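PDB 3HE0: transcriptional regulator, TetR family from Vibrio parahaemolyticus, which probably binds cis-regulatory DNA through an N-terminal helix-turn-helix domain and so acts as a transcription factor. Local coordinates for residues D14-A19 and R50-K55; Q22-S27 and H57-V62; N97-N102 and A165-H170; D135-Q140 and L158-S163. One frame throughout, in Å; residues are numbered along the deposited sequence.

Interaction 1: D14-A19 and R50-K55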
loop_
_atom_site.group_PDB
_atom_site.type_symbol
_atom_site.label_atom_id
_atom_site.label_comp_id
_atom_site.label_asym_id
_atom_site.label_seq_id
_atom_site.Cartn_x
_atom_site.Cartn_y
_atom_site.Cartn_z
ATOM N N ASP A 14 -3.254 3.841 27.400
ATOM C CA ASP A 14 -2.192 4.087 26.424
ATOM C C ASP A 14 -1.089 3.028 26.485
ATOM O O ASP A 14 -0.645 2.546 25.462
ATOM C CB ASP A 14 -1.549 5.459 26.678
ATOM C CG ASP A 14 -2.496 6.619 26.411
ATOM O OD1 ASP A 14 -3.251 6.597 25.408
ATOM O OD2 ASP A 14 -2.453 7.578 27.204
ATOM N N GLN A 15 -0.670 2.671 27.695
ATOM C CA GLN A 15 0.316 1.614 27.883
ATOM C C GLN A 15 -0.131 0.300 27.211
ATOM O O GLN A 15 0.638 -0.371 26.506
ATOM C CB GLN A 15 0.551 1.410 29.376
ATOM C CG GLN A 15 1.620 0.414 29.715
ATOM C CD GLN A 15 1.871 0.350 31.218
ATOM O OE1 GLN A 15 2.159 1.366 31.845
ATOM N NE2 GLN A 15 1.782 -0.843 31.789
ATOM N N ILE A 16 -1.398 -0.027 27.390
ATOM C CA ILE A 16 -1.953 -1.240 26.823
ATOM C C ILE A 16 -2.023 -1.121 25.312
ATOM O O ILE A 16 -1.758 -2.104 24.601
ATOM C CB ILE A 16 -3.400 -1.553 27.399
ATOM C CG1 ILE A 16 -3.325 -1.855 28.896
ATOM C CG2 ILE A 16 -4.042 -2.708 26.639
ATOM C CD1 ILE A 16 -4.728 -1.764 29.675
ATOM N N LEU A 17 -2.433 0.053 24.831
ATOM C CA LEU A 17 -2.495 0.290 23.386
ATOM C C LEU A 17 -1.105 0.235 22.766
ATOM O O LEU A 17 -0.933 -0.308 21.683
ATOM C CB LEU A 17 -3.152 1.630 23.046
ATOM C CG LEU A 17 -4.676 1.667 23.076
ATOM C CD1 LEU A 17 -5.141 3.036 22.676
ATOM C CD2 LEU A 17 -5.342 0.593 22.208
ATOM N N ALA A 18 -0.132 0.785 23.478
ATOM C CA ALA A 18 1.266 0.741 23.043
ATOM C C ALA A 18 1.747 -0.705 22.951
ATOM O O ALA A 18 2.269 -1.094 21.930
ATOM C CB ALA A 18 2.153 1.529 23.978
ATOM N N ALA A 19 1.514 -1.509 23.992
ATOM C CA ALA A 19 1.896 -2.942 23.953
ATOM C C ALA A 19 1.190 -3.642 22.799
ATOM O O ALA A 19 1.812 -4.385 22.031
ATOM C CB ALA A 19 1.564 -3.636 25.264
ATOM N N ARG A 50 -10.786 -3.792 32.258
ATOM C CA ARG A 50 -11.284 -2.552 32.821
ATOM C C ARG A 50 -11.270 -1.415 31.819
ATOM O O ARG A 50 -11.796 -0.324 32.108
ATOM C CB ARG A 50 -10.466 -2.165 34.028
ATOM C CG ARG A 50 -10.492 -3.258 35.102
ATOM C CD ARG A 50 -10.388 -2.684 36.461
ATOM N NE ARG A 50 -9.021 -2.342 36.718
ATOM C CZ ARG A 50 -8.141 -3.184 37.228
ATOM N NH1 ARG A 50 -8.514 -4.428 37.531
ATOM N NH2 ARG A 50 -6.890 -2.778 37.417
ATOM N N TYR A 51 -10.675 -1.687 30.665
ATOM C CA TYR A 51 -10.520 -0.697 29.597
ATOM C C TYR A 51 -11.126 -1.150 28.290
ATOM O O TYR A 51 -11.612 -0.314 27.584
ATOM C CB TYR A 51 -9.046 -0.328 29.347
ATOM C CG TYR A 51 -8.431 0.362 30.498
ATOM C CD1 TYR A 51 -8.545 1.737 30.664
ATOM C CD2 TYR A 51 -7.762 -0.363 31.467
ATOM C CE1 TYR A 51 -7.970 2.363 31.789
ATOM C CE2 TYR A 51 -7.233 0.232 32.566
ATOM C CZ TYR A 51 -7.334 1.590 32.734
ATOM O OH TYR A 51 -6.750 2.132 33.866
ATOM N N PHE A 52 -11.084 -2.441 27.962
ATOM C CA PHE A 52 -11.606 -2.934 26.682
ATOM C C PHE A 52 -12.533 -4.091 26.950
ATOM O O PHE A 52 -12.201 -4.940 27.762
ATOM C CB PHE A 52 -10.439 -3.385 25.798
ATOM C CG PHE A 52 -9.427 -2.322 25.600
ATOM C CD1 PHE A 52 -9.654 -1.302 24.673
ATOM C CD2 PHE A 52 -8.306 -2.268 26.389
ATOM C CE1 PHE A 52 -8.733 -0.262 24.500
ATOM C CE2 PHE A 52 -7.384 -1.232 26.236
ATOM C CZ PHE A 52 -7.594 -0.238 25.262
ATOM N N SER A 53 -13.705 -4.138 26.321
ATOM C CA SER A 53 -14.647 -5.213 26.619
ATOM C C SER A 53 -14.158 -6.567 26.129
ATOM O O SER A 53 -14.366 -7.551 26.793
ATOM C CB SER A 53 -16.034 -4.923 26.058
ATOM O OG SER A 53 -15.955 -4.321 24.791
ATOM N N ASP A 54 -13.439 -6.606 25.023
ATOM C CA ASP A 54 -12.989 -7.852 24.442
ATOM C C ASP A 54 -11.939 -7.567 23.364
ATOM O O ASP A 54 -11.631 -6.391 23.061
ATOM C CB ASP A 54 -14.197 -8.592 23.836
ATOM C CG ASP A 54 -14.904 -7.788 22.750
ATOM O OD1 ASP A 54 -14.315 -6.894 22.152
ATOM O OD2 ASP A 54 -16.078 -8.045 22.479
ATOM N N LYS A 55 -11.397 -8.636 22.778
ATOM C CA LYS A 55 -10.294 -8.505 21.823
ATOM C C LYS A 55 -10.708 -7.621 20.679
ATOM O O LYS A 55 -9.956 -6.754 20.258
ATOM C CB LYS A 55 -9.859 -9.881 21.299
ATOM C CG LYS A 55 -8.580 -9.876 20.422
ATOM C CD LYS A 55 -7.963 -11.314 20.322
ATOM C CE LYS A 55 -7.926 -11.883 18.886
ATOM N NZ LYS A 55 -6.600 -11.630 18.172
#
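F52 pushes the far end of its ring between I16 and L17, two neighbours on helix 13-27, and this is the tightly packed part of the contact. The methyl CG2 of I16 lies 3.7 Å from CE2 of F52, the two side chains sliding past each other in opposite directions, while CD2 of L17 comes within 3.9 Å of CZ at the end of the same ring. Both branches of I16 are engaged: with CG1 beside the backbone N (chi1 -65°), the chain runs on to place CD1 3.8 Å from CD2 of Y51, whose side chain it crosses at about a right angle. This second touch, smaller in buried area, is the side nearer solvent. The Y51 ring is partly exposed, and its hydroxyl is hydrogen-bonded away from the contact, to the backbone N of K12. No hydrogen bond joins the two segments, so the contact rests on apolar fit alone. L58 of helix 55-74 packs against both L17 and F52, and L37 of helix 34-41 against I16. Here the first helix meets the loop that follows helix 45-49, with Y51 and F52 at the end of the predicted DNA-binding motif: the hydrophobic core of a TetR-type helix-turn-helix domain.

Interaction 2: Q22-S27 and H57-V62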
loop_
_atom_site.group_PDB
_atom_site.type_symbol
_atom_site.label_atom_id
_atom_site.label_comp_id
_atom_site.label_asym_id
_atom_site.label_seq_id
_atom_site.Cartn_x
_atom_site.Cartn_y
_atom_site.Cartn_z
ATOM N N GLN A 22 2.570 -2.707 19.429
ATOM C CA GLN A 22 3.866 -3.369 19.231
ATOM C C GLN A 22 3.681 -4.826 18.783
ATOM O O GLN A 22 4.326 -5.276 17.816
ATOM C CB GLN A 22 4.734 -3.285 20.497
ATOM C CG GLN A 22 6.102 -3.895 20.328
ATOM C CD GLN A 22 6.944 -3.178 19.300
ATOM O OE1 GLN A 22 6.876 -1.947 19.161
ATOM N NE2 GLN A 22 7.730 -3.940 18.554
ATOM N N LEU A 23 2.800 -5.548 19.474
ATOM C CA LEU A 23 2.539 -6.961 19.165
ATOM C C LEU A 23 1.904 -7.121 17.775
ATOM O O LEU A 23 2.266 -8.034 17.020
ATOM C CB LEU A 23 1.653 -7.614 20.242
ATOM C CG LEU A 23 2.276 -7.932 21.613
ATOM C CD1 LEU A 23 1.304 -8.691 22.530
ATOM C CD2 LEU A 23 3.581 -8.716 21.508
ATOM N N ILE A 24 0.979 -6.222 17.437
ATOM C CA ILE A 24 0.342 -6.237 16.120
ATOM C C ILE A 24 1.355 -5.872 15.027
ATOM O O ILE A 24 1.413 -6.534 13.983
ATOM C CB ILE A 24 -0.875 -5.290 16.074
ATOM C CG1 ILE A 24 -1.992 -5.832 16.974
ATOM C CG2 ILE A 24 -1.400 -5.115 14.638
ATOM C CD1 ILE A 24 -3.009 -4.792 17.357
ATOM N N ALA A 25 2.159 -4.830 15.251
ATOM C CA ALA A 25 3.226 -4.517 14.296
ATOM C C ALA A 25 4.045 -5.769 14.095
ATOM O O ALA A 25 4.291 -6.157 12.966
ATOM C CB ALA A 25 4.117 -3.352 14.762
ATOM N N GLU A 26 4.411 -6.430 15.187
ATOM C CA GLU A 26 5.294 -7.595 15.108
ATOM C C GLU A 26 4.669 -8.737 14.354
ATOM O O GLU A 26 5.235 -9.223 13.376
ATOM C CB GLU A 26 5.653 -8.126 16.493
ATOM C CG GLU A 26 6.808 -7.421 17.130
ATOM C CD GLU A 26 6.972 -7.744 18.594
ATOM O OE1 GLU A 26 6.384 -8.726 19.099
ATOM O OE2 GLU A 26 7.702 -6.984 19.248
ATOM N N SER A 27 3.508 -9.174 14.828
ATOM C CA SER A 27 2.914 -10.438 14.388
ATOM C C SER A 27 1.393 -10.353 14.105
ATOM O O SER A 27 0.676 -11.354 14.189
ATOM C CB SER A 27 3.278 -11.556 15.384
ATOM O OG SER A 27 3.451 -11.054 16.705
ATOM N N HIS A 57 -12.978 -5.235 20.442
ATOM C CA HIS A 57 -13.019 -3.796 20.765
ATOM C C HIS A 57 -11.644 -3.202 20.893
ATOM O O HIS A 57 -11.389 -2.117 20.393
ATOM C CB HIS A 57 -13.864 -3.524 22.012
ATOM C CG HIS A 57 -15.321 -3.584 21.738
ATOM N ND1 HIS A 57 -16.034 -4.765 21.777
ATOM C CD2 HIS A 57 -16.191 -2.624 21.361
ATOM C CE1 HIS A 57 -17.296 -4.517 21.481
ATOM N NE2 HIS A 57 -17.413 -3.230 21.200
ATOM N N LEU A 58 -10.747 -3.943 21.513
ATOM C CA LEU A 58 -9.335 -3.532 21.561
ATOM C C LEU A 58 -8.782 -3.290 20.156
ATOM O O LEU A 58 -8.158 -2.280 19.918
ATOM C CB LEU A 58 -8.482 -4.565 22.284
ATOM C CG LEU A 58 -6.977 -4.346 22.323
ATOM C CD1 LEU A 58 -6.601 -3.039 23.034
ATOM C CD2 LEU A 58 -6.391 -5.569 23.036
ATOM N N LEU A 59 -9.035 -4.204 19.223
ATOM C CA LEU A 59 -8.505 -4.040 17.847
ATOM C C LEU A 59 -8.998 -2.746 17.201
ATOM O O LEU A 59 -8.221 -2.019 16.572
ATOM C CB LEU A 59 -8.804 -5.284 16.961
ATOM C CG LEU A 59 -8.153 -6.585 17.503
ATOM C CD1 LEU A 59 -8.381 -7.847 16.670
ATOM C CD2 LEU A 59 -6.658 -6.397 17.705
ATOM N N GLU A 60 -10.270 -2.425 17.386
ATOM C CA GLU A 60 -10.824 -1.204 16.803
ATOM C C GLU A 60 -10.154 0.030 17.367
ATOM O O GLU A 60 -9.935 1.017 16.650
ATOM C CB GLU A 60 -12.338 -1.128 17.044
ATOM C CG GLU A 60 -13.009 0.083 16.399
ATOM C CD GLU A 60 -12.829 0.143 14.845
ATOM O OE1 GLU A 60 -12.653 -0.920 14.166
ATOM O OE2 GLU A 60 -12.844 1.284 14.311
ATOM N N GLU A 61 -9.843 -0.023 18.660
ATOM C CA GLU A 61 -9.224 1.103 19.333
ATOM C C GLU A 61 -7.805 1.207 18.856
ATOM O O GLU A 61 -7.272 2.296 18.761
ATOM C CB GLU A 61 -9.230 0.929 20.862
ATOM C CG GLU A 61 -10.601 0.984 21.478
ATOM C CD GLU A 61 -11.300 2.279 21.108
ATOM O OE1 GLU A 61 -10.676 3.353 21.294
ATOM O OE2 GLU A 61 -12.439 2.233 20.573
ATOM N N VAL A 62 -7.180 0.082 18.573
ATOM C CA VAL A 62 -5.848 0.112 17.984
ATOM C C VAL A 62 -5.889 0.833 16.609
ATOM O O VAL A 62 -5.157 1.789 16.381
ATOM C CB VAL A 62 -5.223 -1.318 17.902
ATOM C CG1 VAL A 62 -4.093 -1.373 16.889
ATOM C CG2 VAL A 62 -4.723 -1.751 19.285
#
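I24 lays its terminal methyl CD1 against the forked end of V62, touching CG1 at 3.6 Å and CG2 at 4.0 Å. The two side chains reach toward each other tip to tip between helix 13-27 and helix 55-74. One methyl does nearly all the work here, because the same CD1 also meets CD2 of L59, one turn earlier on the second helix, at 4.0 Å. The ethyl arm of I24 is extended toward the partner helix (chi2 161°), which carries CD1 into the angle between V62 and L59. V62 sets out from its backbone toward the other helix, whereas L59 leaves at an angle to it, and only its CD2 branch reaches the isoleucine. With the nearest CA atoms, those of I24 and V62, 9.1 Å apart, the backbones stand well separated and the distance is bridged by side chains alone.

No hydrogen bond joins the two segments; among their polar bonds, two run along helix 13-27. NE2 of Q22 donates to OE2 of E26 at 3.1 Å in a nearly straight bond (173°), and O of L23 accepts from both the backbone N and the hydroxyl of S27. Just outside the contact, E61 forms a salt bridge with R13 of helix 13-27, a polar tie between the same two helices.

L17 and A20 of helix 13-27 pack on V62, L32 of the loop before helix 34-41 packs on L59, and I106 of helix 102-107 touches I24, so the pair sits where the DNA-binding domain borders the C-terminal domain.

Interaction 3: N97-N102 and A165-H170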
loop_
_atom_site.group_PDB
_atom_site.type_symbol
_atom_site.label_atom_id
_atom_site.label_comp_id
_atom_site.label_asym_id
_atom_site.label_seq_id
_atom_site.Cartn_x
_atom_site.Cartn_y
_atom_site.Cartn_z
ATOM N N ASN A 97 9.323 10.034 5.890
ATOM C CA ASN A 97 9.970 9.657 7.129
ATOM C C ASN A 97 9.179 8.725 8.023
ATOM O O ASN A 97 9.717 8.222 8.956
ATOM C CB ASN A 97 10.437 10.905 7.890
ATOM C CG ASN A 97 11.569 11.608 7.168
ATOM O OD1 ASN A 97 11.506 12.803 6.886
ATOM N ND2 ASN A 97 12.585 10.845 6.801
ATOM N N LEU A 98 7.923 8.451 7.729
ATOM C CA LEU A 98 7.214 7.412 8.465
ATOM C C LEU A 98 7.606 6.010 8.006
ATOM O O LEU A 98 7.291 5.040 8.705
ATOM C CB LEU A 98 5.708 7.556 8.302
ATOM C CG LEU A 98 5.094 8.555 9.269
ATOM C CD1 LEU A 98 3.671 8.829 8.874
ATOM C CD2 LEU A 98 5.156 7.981 10.662
ATOM N N ALA A 99 8.234 5.888 6.836
ATOM C CA ALA A 99 8.469 4.572 6.269
ATOM C C ALA A 99 9.370 3.780 7.209
ATOM O O ALA A 99 10.335 4.319 7.748
ATOM C CB ALA A 99 9.106 4.670 4.877
ATOM N N GLY A 100 9.043 2.506 7.390
ATOM C CA GLY A 100 9.767 1.625 8.304
ATOM C C GLY A 100 9.356 1.737 9.768
ATOM O O GLY A 100 10.005 1.163 10.636
ATOM N N SER A 101 8.299 2.484 10.051
ATOM C CA SER A 101 7.790 2.648 11.407
ATOM C C SER A 101 6.754 1.570 11.737
ATOM O O SER A 101 6.211 0.913 10.835
ATOM C CB SER A 101 7.114 4.019 11.553
ATOM O OG SER A 101 5.829 4.042 10.917
ATOM N N ASN A 102 6.469 1.417 13.037
ATOM C CA ASN A 102 5.329 0.622 13.495
ATOM C C ASN A 102 3.984 1.083 12.904
ATOM O O ASN A 102 3.132 0.251 12.614
ATOM C CB ASN A 102 5.200 0.675 15.034
ATOM C CG ASN A 102 6.114 -0.312 15.751
ATOM O OD1 ASN A 102 7.160 -0.716 15.230
ATOM N ND2 ASN A 102 5.714 -0.707 16.954
ATOM N N ALA A 165 4.048 4.706 -1.276
ATOM C CA ALA A 165 4.555 3.612 -2.074
ATOM C C ALA A 165 6.024 3.771 -2.369
ATOM O O ALA A 165 6.772 2.808 -2.300
ATOM C CB ALA A 165 3.749 3.477 -3.373
ATOM N N LEU A 166 6.438 4.984 -2.698
ATOM C CA LEU A 166 7.852 5.250 -2.945
ATOM C C LEU A 166 8.674 5.005 -1.672
ATOM O O LEU A 166 9.746 4.377 -1.699
ATOM C CB LEU A 166 8.060 6.702 -3.403
ATOM C CG LEU A 166 7.851 7.077 -4.865
ATOM C CD1 LEU A 166 8.093 8.548 -4.990
ATOM C CD2 LEU A 166 8.783 6.334 -5.739
ATOM N N ALA A 167 8.173 5.543 -0.563
ATOM C CA ALA A 167 8.831 5.390 0.722
ATOM C C ALA A 167 8.977 3.912 1.043
ATOM O O ALA A 167 10.068 3.445 1.339
ATOM C CB ALA A 167 8.042 6.106 1.802
ATOM N N ARG A 168 7.869 3.185 0.949
ATOM C CA ARG A 168 7.821 1.748 1.246
ATOM C C ARG A 168 8.859 1.017 0.413
ATOM O O ARG A 168 9.700 0.318 0.936
ATOM C CB ARG A 168 6.419 1.217 0.936
ATOM C CG ARG A 168 5.908 0.016 1.737
ATOM C CD ARG A 168 4.350 -0.076 1.581
ATOM N NE ARG A 168 3.936 0.021 0.163
ATOM C CZ ARG A 168 2.881 0.703 -0.329
ATOM N NH1 ARG A 168 2.043 1.393 0.455
ATOM N NH2 ARG A 168 2.661 0.707 -1.650
ATOM N N LYS A 169 8.819 1.225 -0.893
ATOM C CA LYS A 169 9.767 0.576 -1.794
ATOM C C LYS A 169 11.218 1.059 -1.624
ATOM O O LYS A 169 12.148 0.312 -1.943
ATOM C CB LYS A 169 9.299 0.714 -3.254
ATOM C CG LYS A 169 8.090 -0.188 -3.600
ATOM C CD LYS A 169 7.982 -0.508 -5.103
ATOM C CE LYS A 169 6.907 -1.562 -5.398
ATOM N NZ LYS A 169 7.297 -2.925 -4.903
ATOM N N HIS A 170 11.419 2.284 -1.124
ATOM C CA HIS A 170 12.781 2.761 -0.784
ATOM C C HIS A 170 13.307 2.067 0.465
ATOM O O HIS A 170 14.406 1.516 0.445
ATOM C CB HIS A 170 12.849 4.288 -0.573
ATOM C CG HIS A 170 14.209 4.782 -0.160
ATOM N ND1 HIS A 170 14.542 5.050 1.153
ATOM C CD2 HIS A 170 15.322 5.045 -0.888
ATOM C CE1 HIS A 170 15.796 5.462 1.214
ATOM N NE2 HIS A 170 16.294 5.459 -0.008
#
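A99 and A167 account for almost the whole of this contact, methyl against methyl, with CB of one 3.6 Å from CB of the other. Such small side chains let the backbones come close: the CA atoms of the two alanines are 5.6 Å apart. CB of A99 also lies 3.9 Å from the carbonyl O of A167, so the methyl rests partly on the helix backbone itself. R168 takes a marginal share, through its backbone N, 4.4 Å from CB of A99; its CB points away from the loop. The guanidinium instead lies over its own helix, with CA of A165 3.5 Å above the guanidinium plane and offset toward its rim, and forms a long, weak ion pair with E161 of the second subunit.

What presents A99 to the helix is a type II beta turn running from L98 to S101. G100 takes the positive phi (82°) usual for the third position of such a turn. The carbonyl O of L98 is gripped twice, by the backbone N of S101 and by S101 OG, which lies 2.8 Å from L98 O in the carbonyl plane. The same serine is the N-cap of the next helix, its OG serving the backbone N of N104.

The turn thus links helix 84-97 to helix 102-107 while leaning on helix 160-171. W96, near the end of helix 84-97, packs against A167 and L166, and its ring meets that of H170, so the preceding helix flanks the same surface.

Interaction 4: D135-Q140 and L158-S163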
loop_
_atom_site.group_PDB
_atom_site.type_symbol
_atom_site.label_atom_id
_atom_site.label_comp_id
_atom_site.label_asym_id
_atom_site.label_seq_id
_atom_site.Cartn_x
_atom_site.Cartn_y
_atom_site.Cartn_z
ATOM N N ASP A 135 -6.992 18.303 4.142
ATOM C CA ASP A 135 -8.158 18.830 3.445
ATOM C C ASP A 135 -8.060 20.309 3.219
ATOM O O ASP A 135 -8.475 20.802 2.167
ATOM C CB ASP A 135 -9.428 18.510 4.202
ATOM C CG ASP A 135 -9.849 17.085 4.010
ATOM O OD1 ASP A 135 -9.899 16.579 2.845
ATOM O OD2 ASP A 135 -10.124 16.468 5.045
ATOM N N ARG A 136 -7.512 21.023 4.193
ATOM C CA ARG A 136 -7.436 22.478 4.080
ATOM C C ARG A 136 -6.472 22.871 2.967
ATOM O O ARG A 136 -6.789 23.761 2.157
ATOM C CB ARG A 136 -7.038 23.130 5.399
ATOM C CG ARG A 136 -7.505 24.568 5.501
ATOM C CD ARG A 136 -6.998 25.187 6.789
ATOM N NE ARG A 136 -7.762 26.358 7.236
ATOM C CZ ARG A 136 -8.981 26.327 7.797
ATOM N NH1 ARG A 136 -9.567 27.469 8.183
ATOM N NH2 ARG A 136 -9.629 25.168 7.969
ATOM N N LEU A 137 -5.334 22.171 2.889
ATOM C CA LEU A 137 -4.417 22.304 1.756
ATOM C C LEU A 137 -5.153 22.133 0.411
ATOM O O LEU A 137 -5.105 23.003 -0.464
ATOM C CB LEU A 137 -3.270 21.287 1.858
ATOM C CG LEU A 137 -2.364 21.186 0.625
ATOM C CD1 LEU A 137 -1.473 22.419 0.437
ATOM C CD2 LEU A 137 -1.496 19.979 0.680
ATOM N N PHE A 138 -5.813 21.003 0.235
ATOM C CA PHE A 138 -6.426 20.699 -1.072
ATOM C C PHE A 138 -7.600 21.680 -1.353
ATOM O O PHE A 138 -7.749 22.186 -2.479
ATOM C CB PHE A 138 -6.906 19.249 -1.126
ATOM C CG PHE A 138 -5.799 18.214 -1.203
ATOM C CD1 PHE A 138 -4.702 18.370 -2.058
ATOM C CD2 PHE A 138 -5.861 17.061 -0.434
ATOM C CE1 PHE A 138 -3.693 17.412 -2.109
ATOM C CE2 PHE A 138 -4.848 16.078 -0.509
ATOM C CZ PHE A 138 -3.779 16.260 -1.338
ATOM N N ASN A 139 -8.402 21.985 -0.330
ATOM C CA ASN A 139 -9.504 22.943 -0.504
ATOM C C ASN A 139 -8.989 24.303 -0.871
ATOM O O ASN A 139 -9.500 24.932 -1.799
ATOM C CB ASN A 139 -10.391 23.051 0.737
ATOM C CG ASN A 139 -11.182 21.790 0.993
ATOM O OD1 ASN A 139 -11.464 21.010 0.073
ATOM N ND2 ASN A 139 -11.552 21.583 2.239
ATOM N N GLN A 140 -7.950 24.744 -0.181
ATOM C CA GLN A 140 -7.405 26.054 -0.434
ATOM C C GLN A 140 -6.799 26.133 -1.824
ATOM O O GLN A 140 -7.044 27.089 -2.581
ATOM C CB GLN A 140 -6.371 26.398 0.621
ATOM C CG GLN A 140 -5.918 27.806 0.523
ATOM C CD GLN A 140 -5.046 28.225 1.677
ATOM O OE1 GLN A 140 -5.025 27.574 2.733
ATOM N NE2 GLN A 140 -4.306 29.317 1.483
ATOM N N LEU A 158 -3.413 10.651 -5.704
ATOM C CA LEU A 158 -2.489 10.975 -6.785
ATOM C C LEU A 158 -1.134 11.497 -6.318
ATOM O O LEU A 158 -0.175 11.500 -7.098
ATOM C CB LEU A 158 -3.113 12.033 -7.682
ATOM C CG LEU A 158 -4.262 11.582 -8.569
ATOM C CD1 LEU A 158 -5.064 12.852 -8.914
ATOM C CD2 LEU A 158 -3.793 10.746 -9.792
ATOM N N SER A 159 -1.050 11.902 -5.049
ATOM C CA SER A 159 0.094 12.627 -4.549
ATOM C C SER A 159 0.648 11.948 -3.269
ATOM O O SER A 159 1.485 11.033 -3.355
ATOM C CB SER A 159 -0.282 14.099 -4.338
ATOM O OG SER A 159 -1.323 14.257 -3.394
ATOM N N PHE A 160 0.132 12.325 -2.107
ATOM C CA PHE A 160 0.571 11.728 -0.855
ATOM C C PHE A 160 0.529 10.208 -0.834
ATOM O O PHE A 160 1.545 9.576 -0.547
ATOM C CB PHE A 160 -0.250 12.276 0.316
ATOM C CG PHE A 160 -0.089 13.755 0.528
ATOM C CD1 PHE A 160 1.172 14.355 0.487
ATOM C CD2 PHE A 160 -1.182 14.561 0.763
ATOM C CE1 PHE A 160 1.334 15.730 0.711
ATOM C CE2 PHE A 160 -1.014 15.956 0.986
ATOM C CZ PHE A 160 0.242 16.525 0.948
ATOM N N GLU A 161 -0.643 9.626 -1.104
ATOM C CA GLU A 161 -0.876 8.181 -0.872
ATOM C C GLU A 161 -0.009 7.367 -1.795
ATOM O O GLU A 161 0.392 6.228 -1.466
ATOM C CB GLU A 161 -2.359 7.755 -1.023
ATOM C CG GLU A 161 -3.215 8.056 0.249
ATOM C CD GLU A 161 -4.708 8.237 -0.038
ATOM O OE1 GLU A 161 -5.340 7.324 -0.570
ATOM O OE2 GLU A 161 -5.273 9.299 0.269
ATOM N N ALA A 162 0.323 7.954 -2.922
ATOM C CA ALA A 162 1.121 7.225 -3.889
ATOM C C ALA A 162 2.555 7.167 -3.388
ATOM O O ALA A 162 3.179 6.108 -3.445
ATOM C CB ALA A 162 1.010 7.839 -5.301
ATOM N N SER A 163 3.074 8.279 -2.887
ATOM C CA SER A 163 4.468 8.340 -2.363
ATOM C C SER A 163 4.735 7.572 -1.004
ATOM O O SER A 163 5.872 7.397 -0.589
ATOM C CB SER A 163 4.770 9.767 -2.064
ATOM O OG SER A 163 4.036 10.077 -0.909
#
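Chi1 of -72° in F138 and -63° in F160 sets CG beside the backbone N in each, and from there the two side chains run past each other in opposite directions until the rings meet. The setting is the all-helical C-terminal domain of a TetR-family regulator, where helix 132-143 packs against the start of helix 160-171. The ring centroids are 5.7 Å apart with planes at 46°, an oblique aromatic pair. The CZ end of F138 comes against the CD2-CE2 side of F160, 3.6 Å from CE2.

L137 completes the apolar side. Its CG stands anti to the backbone N, and the CD2 methyl comes to the edge of the F160 ring, near its plane, 3.9 Å from CZ. F160 is therefore met by two successive residues of helix 132-143.

Further helices enclose the pair: the ring of Y88 from helix 84-97 meets that of F160, while L155 and S156 of helix 152-158 and I193 of helix 179-193 pack on F138. Although buried, S159 does not leave its hydroxyl wanting, since OG is hydrogen-bonded to the backbone O of L155, one turn back in the chain. The second subunit is close by, for its K169 forms a salt bridge with E161.

Within the second segment, S163 OG is hydrogen-bonded to O of F160 at 2.6 Å. Across the contact, the same S159 OG meets the F138 ring at its edge, near the ring plane, 3.8 Å from CZ.

The four contacts illustrate how an all-helical regulator is assembled in modules. Interactions 1 and 2 share helix 13-27 and form one continuous core: CD2 of L17 touches CG2 of V62 at 3.8 Å, and CE1 of F52 lies 3.8 Å from CG of E61. Interactions 3 and 4 share helix 160-171 in the other domain, yet differ in character, the former a partly buried meeting of two methyls at a turn, the latter a buried aromatic cluster. No hydrogen bond crosses any of the four. One polar bond links two of them: Q22 of interaction 2 probably hydrogen-bonds N102 of interaction 3, joining the domains. Interactions 2, 3 and 4 also reach the second subunit.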